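PDB 4WVC: uncharacterized protein from Thermus thermophilus HB8, which probably hydrolyses mannosylglycerate, a solute of thermophiles under osmotic stress, to mannose and glycerate, and glucosylglycerate with similar efficiency. Local coordinates for residues M164-A169 with P346-R351; W32-A37 with I101-V106. All blocks are in the same frame, centred on the assembly; numbering follows the deposited sequence.

Contact 1: M164-A169 with P346-R351; sequences MDNSPA and PGRYWR. With DGY ((2R)-2,3-dihydroxypropanoic acid), chain E.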
ATOM      1  N   MET A 164      16.979 -20.734   9.618  1.00 20.47           N
ATOM      2  CA  MET A 164      16.368 -21.905   9.006  1.00 20.16           C
ATOM      3  C   MET A 164      17.449 -22.612   8.210  1.00 19.71           C
ATOM      4  O   MET A 164      17.442 -22.611   6.992  1.00 19.15           O
ATOM      5  CB  MET A 164      15.210 -21.486   8.107  1.00 20.85           C
ATOM      6  CG  MET A 164      14.233 -20.537   8.776  1.00 20.94           C
ATOM      7  SD  MET A 164      12.794 -20.229   7.742  1.00 20.36           S
ATOM      8  CE  MET A 164      11.880 -19.150   8.877  1.00 20.75           C
ATOM      9  N   ASP A 165      18.340 -23.252   8.963  1.00 21.03           N
ATOM     10  CA  ASP A 165      19.695 -23.560   8.550  1.00 21.63           C
ATOM     11  C   ASP A 165      19.819 -24.421   7.318  1.00 21.72           C
ATOM     12  O   ASP A 165      20.663 -24.142   6.464  1.00 22.55           O
ATOM     13  CB  ASP A 165      20.443 -24.264   9.685  1.00 22.48           C
ATOM     14  CG  ASP A 165      20.373 -23.526  10.993  1.00 22.65           C
ATOM     15  OD1 ASP A 165      19.669 -22.485  11.076  1.00 22.81           O
ATOM     16  OD2 ASP A 165      21.007 -24.027  11.949  1.00 22.94           O
ATOM     17  N   ASN A 166      19.027 -25.486   7.236  1.00 20.94           N
ATOM     18  CA  ASN A 166      19.118 -26.394   6.098  1.00 19.88           C
ATOM     19  C   ASN A 166      17.885 -26.350   5.206  1.00 19.49           C
ATOM     20  O   ASN A 166      17.512 -27.353   4.574  1.00 20.18           O
ATOM     21  CB  ASN A 166      19.443 -27.827   6.551  1.00 19.74           C
ATOM     22  CG  ASN A 166      18.299 -28.491   7.281  1.00 19.95           C
ATOM     23  OD1 ASN A 166      17.440 -27.819   7.843  1.00 20.42           O
ATOM     24  ND2 ASN A 166      18.274 -29.818   7.271  1.00 20.08           N
ATOM     25  N   SER A 167      17.269 -25.176   5.118  1.00 19.35           N
ATOM     26  CA  SER A 167      16.098 -25.002   4.244  1.00 20.18           C
ATOM     27  C   SER A 167      16.454 -25.412   2.825  1.00 20.21           C
ATOM     28  O   SER A 167      17.527 -25.073   2.327  1.00 20.58           O
ATOM     29  CB  SER A 167      15.604 -23.555   4.239  1.00 19.91           C
ATOM     30  OG  SER A 167      14.572 -23.390   3.289  1.00 20.83           O
ATOM     31  N   PRO A 168      15.563 -26.153   2.162  1.00 20.10           N
ATOM     32  CA  PRO A 168      15.937 -26.533   0.803  1.00 20.76           C
ATOM     33  C   PRO A 168      16.159 -25.337  -0.142  1.00 20.01           C
ATOM     34  O   PRO A 168      16.830 -25.507  -1.143  1.00 20.78           O
ATOM     35  CB  PRO A 168      14.765 -27.405   0.342  1.00 21.01           C
ATOM     36  CG  PRO A 168      14.173 -27.929   1.624  1.00 21.04           C
ATOM     37  CD  PRO A 168      14.318 -26.803   2.596  1.00 20.56           C
ATOM     38  N   ALA A 169      15.642 -24.141   0.179  1.00 19.26           N
ATOM     39  CA  ALA A 169      15.938 -22.940  -0.630  1.00 19.01           C
ATOM     40  C   ALA A 169      17.451 -22.656  -0.746  1.00 19.39           C
ATOM     41  O   ALA A 169      17.902 -22.161  -1.769  1.00 18.64           O
ATOM     42  CB  ALA A 169      15.204 -21.731  -0.079  1.00 18.73           C
ATOM     43  N   PRO A 346      10.295 -35.253   6.463  1.00 21.82           N
ATOM     44  CA  PRO A 346       9.376 -34.884   7.542  1.00 22.02           C
ATOM     45  C   PRO A 346      10.008 -34.800   8.938  1.00 23.01           C
ATOM     46  O   PRO A 346       9.353 -34.320   9.843  1.00 22.52           O
ATOM     47  CB  PRO A 346       8.316 -35.995   7.495  1.00 22.45           C
ATOM     48  CG  PRO A 346       8.965 -37.142   6.776  1.00 22.33           C
ATOM     49  CD  PRO A 346       9.911 -36.513   5.802  1.00 22.52           C
ATOM     50  N   GLY A 347      11.245 -35.292   9.106  1.00 23.12           N
ATOM     51  CA  GLY A 347      11.973 -35.217  10.370  1.00 23.20           C
ATOM     52  C   GLY A 347      13.235 -34.348  10.388  1.00 23.10           C
ATOM     53  O   GLY A 347      13.756 -34.074  11.463  1.00 24.67           O
ATOM     54  N   ARG A 348      13.715 -33.894   9.223  1.00 23.60           N
ATOM     55  CA  ARG A 348      15.043 -33.245   9.116  1.00 23.40           C
ATOM     56  C   ARG A 348      15.032 -31.694   9.112  1.00 23.94           C
ATOM     57  O   ARG A 348      15.261 -31.041   8.069  1.00 24.16           O
ATOM     58  CB  ARG A 348      15.794 -33.763   7.882  1.00 23.70           C
ATOM     59  CG  ARG A 348      17.297 -33.468   7.898  1.00 24.35           C
ATOM     60  CD  ARG A 348      17.978 -33.911   6.604  1.00 24.01           C
ATOM     61  NE  ARG A 348      18.138 -35.373   6.497  1.00 23.65           N
ATOM     62  CZ  ARG A 348      19.047 -36.106   7.163  1.00 23.45           C
ATOM     63  NH1 ARG A 348      19.901 -35.555   8.012  1.00 23.10           N
ATOM     64  NH2 ARG A 348      19.113 -37.412   6.967  1.00 23.49           N
ATOM     65  N   TYR A 349      14.781 -31.144  10.301  1.00 23.40           N
ATOM     66  CA  TYR A 349      15.082 -29.748  10.658  1.00 22.05           C
ATOM     67  C   TYR A 349      14.166 -28.701   9.980  1.00 21.99           C
ATOM     68  O   TYR A 349      13.027 -28.513  10.408  1.00 20.83           O
ATOM     69  CB  TYR A 349      16.583 -29.479  10.424  1.00 21.55           C
ATOM     70  CG  TYR A 349      17.274 -28.481  11.335  1.00 20.14           C
ATOM     71  CD1 TYR A 349      16.772 -28.186  12.598  1.00 19.43           C
ATOM     72  CD2 TYR A 349      18.497 -27.908  10.972  1.00 19.44           C
ATOM     73  CE1 TYR A 349      17.422 -27.316  13.448  1.00 18.82           C
ATOM     74  CE2 TYR A 349      19.162 -27.036  11.831  1.00 19.28           C
ATOM     75  CZ  TYR A 349      18.614 -26.753  13.083  1.00 19.47           C
ATOM     76  OH  TYR A 349      19.215 -25.873  13.989  1.00 19.80           O
ATOM     77  N   TRP A 350      14.653 -28.017   8.943  1.00 21.47           N
ATOM     78  CA  TRP A 350      13.858 -26.996   8.240  1.00 21.39           C
ATOM     79  C   TRP A 350      13.462 -27.479   6.832  1.00 19.90           C
ATOM     80  O   TRP A 350      13.094 -26.690   5.970  1.00 20.21           O
ATOM     81  CB  TRP A 350      14.631 -25.677   8.174  1.00 20.79           C
ATOM     82  CG  TRP A 350      14.755 -25.002   9.486  1.00 19.90           C
ATOM     83  CD1 TRP A 350      15.800 -25.046  10.329  1.00 20.30           C
ATOM     84  CD2 TRP A 350      13.802 -24.131  10.080  1.00 21.90           C
ATOM     85  NE1 TRP A 350      15.565 -24.286  11.449  1.00 21.16           N
ATOM     86  CE2 TRP A 350      14.336 -23.712  11.324  1.00 21.41           C
ATOM     87  CE3 TRP A 350      12.532 -23.665   9.693  1.00 21.66           C
ATOM     88  CZ2 TRP A 350      13.652 -22.865  12.185  1.00 21.87           C
ATOM     89  CZ3 TRP A 350      11.854 -22.816  10.558  1.00 22.42           C
ATOM     90  CH2 TRP A 350      12.417 -22.426  11.790  1.00 21.47           C
ATOM     91  N   ARG A 351      13.524 -28.785   6.613  1.00 19.87           N
ATOM     92  CA  ARG A 351      13.139 -29.360   5.327  1.00 19.99           C
ATOM     93  C   ARG A 351      11.786 -30.089   5.395  1.00 20.22           C
ATOM     94  O   ARG A 351      11.512 -30.994   4.583  1.00 21.27           O
ATOM     95  CB  ARG A 351      14.256 -30.291   4.815  1.00 19.82           C
ATOM     96  CG  ARG A 351      15.629 -29.646   4.780  1.00 20.48           C
ATOM     97  CD  ARG A 351      16.766 -30.625   4.430  1.00 21.16           C
ATOM     98  NE  ARG A 351      16.807 -30.924   2.999  1.00 20.64           N
ATOM     99  CZ  ARG A 351      17.404 -30.173   2.073  1.00 20.07           C
ATOM    100  NH1 ARG A 351      18.013 -29.042   2.387  1.00 19.84           N
ATOM    101  NH2 ARG A 351      17.358 -30.545   0.814  1.00 19.92           N
TER
HETATM  102  C1  DGY E 502      22.840 -24.696  15.082  1.00 21.30           C
HETATM  103  O1  DGY E 502      22.139 -25.638  14.600  1.00 21.08           O
HETATM  104  O2  DGY E 502      24.030 -24.809  15.457  1.00 21.67           O
HETATM  105  C2  DGY E 502      22.225 -23.339  15.227  1.00 20.33           C
HETATM  106  O3  DGY E 502      21.005 -23.294  14.469  1.00 19.16           O
HETATM  107  C3  DGY E 502      23.206 -22.275  14.738  1.00 19.16           C
HETATM  108  O4  DGY E 502      22.539 -21.013  14.579  1.00 19.25           O
HETATM  109  O   HOH W   1      12.815 -24.243   5.148  1.00 15.20           O

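Contact 2: W32-A37 with I101-V106; sequences WLWDSA and ITQPPV. With DGY ((2R)-2,3-dihydroxypropanoic acid), chain E; TRS (2-amino-2-hydroxymethyl-propane-1,3-diol), chain D.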
ATOM      1  N   TRP A  32      21.061 -17.358  21.945  1.00 22.07           N
ATOM      2  CA  TRP A  32      20.745 -17.119  20.531  1.00 21.44           C
ATOM      3  C   TRP A  32      19.860 -15.876  20.364  1.00 21.41           C
ATOM      4  O   TRP A  32      19.029 -15.544  21.238  1.00 21.80           O
ATOM      5  CB  TRP A  32      20.090 -18.343  19.892  1.00 21.71           C
ATOM      6  CG  TRP A  32      21.019 -19.255  19.160  1.00 21.73           C
ATOM      7  CD1 TRP A  32      21.165 -19.355  17.801  1.00 22.66           C
ATOM      8  CD2 TRP A  32      21.905 -20.208  19.727  1.00 22.08           C
ATOM      9  NE1 TRP A  32      22.105 -20.305  17.495  1.00 21.90           N
ATOM     10  CE2 TRP A  32      22.572 -20.845  18.660  1.00 22.43           C
ATOM     11  CE3 TRP A  32      22.220 -20.585  21.047  1.00 23.09           C
ATOM     12  CZ2 TRP A  32      23.532 -21.835  18.867  1.00 22.52           C
ATOM     13  CZ3 TRP A  32      23.163 -21.570  21.243  1.00 21.68           C
ATOM     14  CH2 TRP A  32      23.807 -22.180  20.166  1.00 22.46           C
ATOM     15  N   LEU A  33      20.054 -15.191  19.242  1.00 21.26           N
ATOM     16  CA  LEU A  33      19.389 -13.924  18.967  1.00 21.69           C
ATOM     17  C   LEU A  33      17.856 -14.046  18.839  1.00 20.96           C
ATOM     18  O   LEU A  33      17.132 -13.495  19.682  1.00 19.34           O
ATOM     19  CB  LEU A  33      19.978 -13.269  17.698  1.00 22.72           C
ATOM     20  CG  LEU A  33      19.522 -11.850  17.312  1.00 22.96           C
ATOM     21  CD1 LEU A  33      20.570 -11.226  16.397  1.00 24.26           C
ATOM     22  CD2 LEU A  33      18.171 -11.837  16.611  1.00 24.12           C
ATOM     23  N   TRP A  34      17.341 -14.711  17.799  1.00 20.41           N
ATOM     24  CA  TRP A  34      15.865 -14.729  17.627  1.00 19.72           C
ATOM     25  C   TRP A  34      15.216 -15.681  18.588  1.00 20.17           C
ATOM     26  O   TRP A  34      14.068 -15.502  18.906  1.00 19.69           O
ATOM     27  CB  TRP A  34      15.386 -14.959  16.194  1.00 18.65           C
ATOM     28  CG  TRP A  34      15.459 -16.348  15.608  1.00 17.89           C
ATOM     29  CD1 TRP A  34      16.340 -17.340  15.922  1.00 18.05           C
ATOM     30  CD2 TRP A  34      14.652 -16.851  14.534  1.00 17.19           C
ATOM     31  NE1 TRP A  34      16.113 -18.439  15.128  1.00 17.37           N
ATOM     32  CE2 TRP A  34      15.073 -18.165  14.274  1.00 17.24           C
ATOM     33  CE3 TRP A  34      13.596 -16.326  13.788  1.00 16.64           C
ATOM     34  CZ2 TRP A  34      14.493 -18.933  13.286  1.00 16.88           C
ATOM     35  CZ3 TRP A  34      13.013 -17.103  12.816  1.00 16.36           C
ATOM     36  CH2 TRP A  34      13.453 -18.379  12.566  1.00 16.89           C
ATOM     37  N   ASP A  35      15.978 -16.657  19.092  1.00 22.40           N
ATOM     38  CA  ASP A  35      15.513 -17.492  20.207  1.00 21.35           C
ATOM     39  C   ASP A  35      15.171 -16.619  21.383  1.00 20.77           C
ATOM     40  O   ASP A  35      14.073 -16.722  21.915  1.00 21.92           O
ATOM     41  CB  ASP A  35      16.535 -18.573  20.622  1.00 21.68           C
ATOM     42  CG  ASP A  35      16.709 -19.671  19.570  1.00 21.83           C
ATOM     43  OD1 ASP A  35      17.206 -19.335  18.467  1.00 22.61           O
ATOM     44  OD2 ASP A  35      16.362 -20.864  19.844  1.00 21.29           O
ATOM     45  N   SER A  36      16.085 -15.738  21.783  1.00 21.15           N
ATOM     46  CA  SER A  36      15.853 -14.901  22.978  1.00 21.40           C
ATOM     47  C   SER A  36      14.694 -13.927  22.860  1.00 20.88           C
ATOM     48  O   SER A  36      14.081 -13.576  23.882  1.00 19.59           O
ATOM     49  CB  SER A  36      17.122 -14.152  23.400  1.00 22.80           C
ATOM     50  OG  SER A  36      18.025 -15.017  24.095  1.00 23.28           O
ATOM     51  N   ALA A  37      14.367 -13.501  21.634  1.00 20.79           N
ATOM     52  CA  ALA A  37      13.255 -12.572  21.424  1.00 20.50           C
ATOM     53  C   ALA A  37      11.913 -13.262  21.677  1.00 20.90           C
ATOM     54  O   ALA A  37      11.084 -12.760  22.419  1.00 22.03           O
ATOM     55  CB  ALA A  37      13.307 -11.967  20.014  1.00 19.83           C
ATOM     56  N   ILE A 101      28.068 -13.470  12.689  1.00 20.40           N
ATOM     57  CA  ILE A 101      26.908 -13.322  11.784  1.00 20.12           C
ATOM     58  C   ILE A 101      25.675 -12.955  12.592  1.00 19.92           C
ATOM     59  O   ILE A 101      25.701 -13.034  13.830  1.00 19.83           O
ATOM     60  CB  ILE A 101      26.627 -14.610  11.002  1.00 20.69           C
ATOM     61  CG1 ILE A 101      26.505 -15.793  11.965  1.00 21.38           C
ATOM     62  CG2 ILE A 101      27.728 -14.889   9.976  1.00 21.09           C
ATOM     63  CD1 ILE A 101      25.858 -16.993  11.325  1.00 21.42           C
ATOM     64  N   THR A 102      24.590 -12.567  11.904  1.00 18.79           N
ATOM     65  CA  THR A 102      23.380 -12.097  12.587  1.00 18.12           C
ATOM     66  C   THR A 102      22.228 -13.106  12.405  1.00 18.11           C
ATOM     67  O   THR A 102      22.441 -14.218  11.940  1.00 18.13           O
ATOM     68  CB  THR A 102      23.004 -10.657  12.164  1.00 17.78           C
ATOM     69  OG1 THR A 102      21.960 -10.166  12.999  1.00 18.41           O
ATOM     70  CG2 THR A 102      22.521 -10.572  10.708  1.00 18.49           C
ATOM     71  N   GLN A 103      21.044 -12.749  12.877  1.00 18.31           N
ATOM     72  CA  GLN A 103      19.870 -13.593  12.780  1.00 18.71           C
ATOM     73  C   GLN A 103      18.617 -12.739  12.563  1.00 19.60           C
ATOM     74  O   GLN A 103      18.689 -11.514  12.632  1.00 20.10           O
ATOM     75  CB  GLN A 103      19.720 -14.471  14.039  1.00 17.58           C
ATOM     76  CG  GLN A 103      19.925 -15.950  13.783  1.00 16.41           C
ATOM     77  CD  GLN A 103      19.572 -16.809  14.986  1.00 15.44           C
ATOM     78  OE1 GLN A 103      19.182 -16.315  16.064  1.00 16.01           O
ATOM     79  NE2 GLN A 103      19.643 -18.104  14.794  1.00 14.81           N
ATOM     80  N   PRO A 104      17.449 -13.380  12.316  1.00 20.64           N
ATOM     81  CA  PRO A 104      16.317 -12.554  11.895  1.00 20.47           C
ATOM     82  C   PRO A 104      15.952 -11.518  12.932  1.00 19.16           C
ATOM     83  O   PRO A 104      15.801 -11.857  14.106  1.00 21.83           O
ATOM     84  CB  PRO A 104      15.213 -13.569  11.699  1.00 20.81           C
ATOM     85  CG  PRO A 104      15.942 -14.803  11.274  1.00 21.17           C
ATOM     86  CD  PRO A 104      17.179 -14.812  12.124  1.00 20.45           C
ATOM     87  N   PRO A 105      15.838 -10.250  12.521  1.00 18.49           N
ATOM     88  CA  PRO A 105      15.700  -9.151  13.490  1.00 17.99           C
ATOM     89  C   PRO A 105      14.280  -8.988  14.019  1.00 18.35           C
ATOM     90  O   PRO A 105      13.656  -7.922  13.870  1.00 18.37           O
ATOM     91  CB  PRO A 105      16.118  -7.926  12.668  1.00 17.72           C
ATOM     92  CG  PRO A 105      15.655  -8.251  11.288  1.00 17.63           C
ATOM     93  CD  PRO A 105      15.912  -9.736  11.141  1.00 17.59           C
ATOM     94  N   VAL A 106      13.764 -10.034  14.650  1.00 19.71           N
ATOM     95  CA  VAL A 106      12.406  -9.991  15.234  1.00 19.46           C
ATOM     96  C   VAL A 106      12.330  -9.161  16.531  1.00 19.79           C
ATOM     97  O   VAL A 106      11.239  -8.906  17.031  1.00 20.06           O
ATOM     98  CB  VAL A 106      11.860 -11.421  15.468  1.00 20.35           C
ATOM     99  CG1 VAL A 106      12.592 -12.118  16.597  1.00 20.62           C
ATOM    100  CG2 VAL A 106      10.366 -11.414  15.759  1.00 20.14           C
TER
HETATM  101  C1  DGY E 502      22.840 -24.696  15.082  1.00 21.30           C
HETATM  102  O1  DGY E 502      22.139 -25.638  14.600  1.00 21.08           O
HETATM  103  O2  DGY E 502      24.030 -24.809  15.457  1.00 21.67           O
HETATM  104  C2  DGY E 502      22.225 -23.339  15.227  1.00 20.33           C
HETATM  105  O3  DGY E 502      21.005 -23.294  14.469  1.00 19.16           O
HETATM  106  C3  DGY E 502      23.206 -22.275  14.738  1.00 19.16           C
HETATM  107  O4  DGY E 502      22.539 -21.013  14.579  1.00 19.25           O
HETATM  108  C   TRS D 501      17.775 -22.387  16.177  1.00 37.10           C
HETATM  109  C1  TRS D 501      18.974 -21.547  15.862  1.00 35.34           C
HETATM  110  C2  TRS D 501      17.787 -23.441  17.229  1.00 36.26           C
HETATM  111  C3  TRS D 501      16.455 -21.828  15.555  1.00 38.64           C
HETATM  112  N   TRS D 501      18.027 -23.380  15.077  1.00 40.20           N
HETATM  113  O1  TRS D 501      18.520 -20.277  16.359  1.00 33.21           O
HETATM  114  O2  TRS D 501      17.263 -22.749  18.367  1.00 32.80           O
HETATM  115  O3  TRS D 501      16.723 -21.672  14.157  1.00 38.01           O

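Contact 1: M164-A169 with P346-R351
Asn166 ties the two loops together by polar bonds, using both ends of its amide and its own carbonyl. With CG set between backbone N and carbonyl carbon (chi1 70°), the amide reaches the type II' turn Arg348-Arg351: Asn166 OD1 takes Trp350 N on an in-plane lone pair at 3.0 Å, and ND2 gives a weak bond to Arg348 O. Asn166 O receives Arg351 NH1 at 2.8 Å, with the donor tilted 33° from the carbonyl plane. Arg351 NH1 also forms a salt bridge with Asp171, and Pro168 CG lies over the centre of one guanidinium face. A water joins Ser167 OG to Trp350 O.

The apolar part is Met164 against the Trp350 indole. Met164 CA sits 3.3 Å from the centroid of the five-membered ring, almost on its normal, a CH-pi contact, while the extended side chain runs on over the six-membered ring to an oblique Met-aromatic contact through SD.

At the ligand, glycerate O3 donates to Asp165 OD2 at 2.6 Å. Asp165 is the probable proton donor, and Asp165 OD2 also lies at the edge of the Tyr349 ring, 3.3 Å from Tyr349 OH.

Helix 356-368 touches Met164 and Trp350 through Val358, Trp355 stacks on Trp350, and helix 171-175 begins just beyond Ala169.

Contact 2: W32-A37 with I101-V106
The N-terminal end of helix 33-43, with Trp32 as N-cap residue, meets the loop leading into helix 107-117 at the substrate pocket. Gln103 spans the junction with its two amide atoms. Gln103 OE1 accepts Trp34 N at 3.0 Å in a nearly straight bond (172°), which fixes the rotation of the amide and directs Gln103 NE2 to hydroxyl O1 of a bound Tris molecule, 2.9 Å away. That hydroxyl is gripped by three groups: Tris O1 also donates to Asp35 OD1 at 2.7 Å and, in a longer and more bent bond, receives Trp34 NE1 at the indole edge. Trp32 turns its own indole N-H to the glycerate, NE1 to O4 3.0 Å.

Behind the polar atoms the packing is apolar. Pro104 CG lies over one face of the Trp34 six-membered ring, toward its rim, in a CH-pi contact. Leu33 runs antiparallel alongside Gln103; with CG anti to the backbone N (chi1 -173°) its CD2 reaches 3.4 Å from Pro104 O. Farther along, Val106 CG1 presses tightly on Ala37 CB at 3.5 Å.

Aromatic side chains, a carboxylate and an amide converging on sugar-like hydroxyls are typical of a glycoside hydrolase pocket, here with Tris probably standing in for part of the sugar.

Both contacts are buried and touch the same glycerate, yet they come from different parts of the chain. Contact 1 joins two loops that lie in sequence after the segments of contact 2; contact 2 sets a helix start against a loop, nearer the centre of the chain. Their centres are 18 Å apart, but the indoles of Trp34 and Trp350 pack together, and Met164 CE approaches Trp34 CH2. Contact 1 brings the likely proton donor and, away from the pocket, relies on an asparagine amide, backbone carbonyls and an arginine whose acidic partners lie outside it. Neither contact has a salt bridge across it. In contact 2 one glutamine supplies the polar link, and packing on the Trp34 indole and between aliphatic groups the rest.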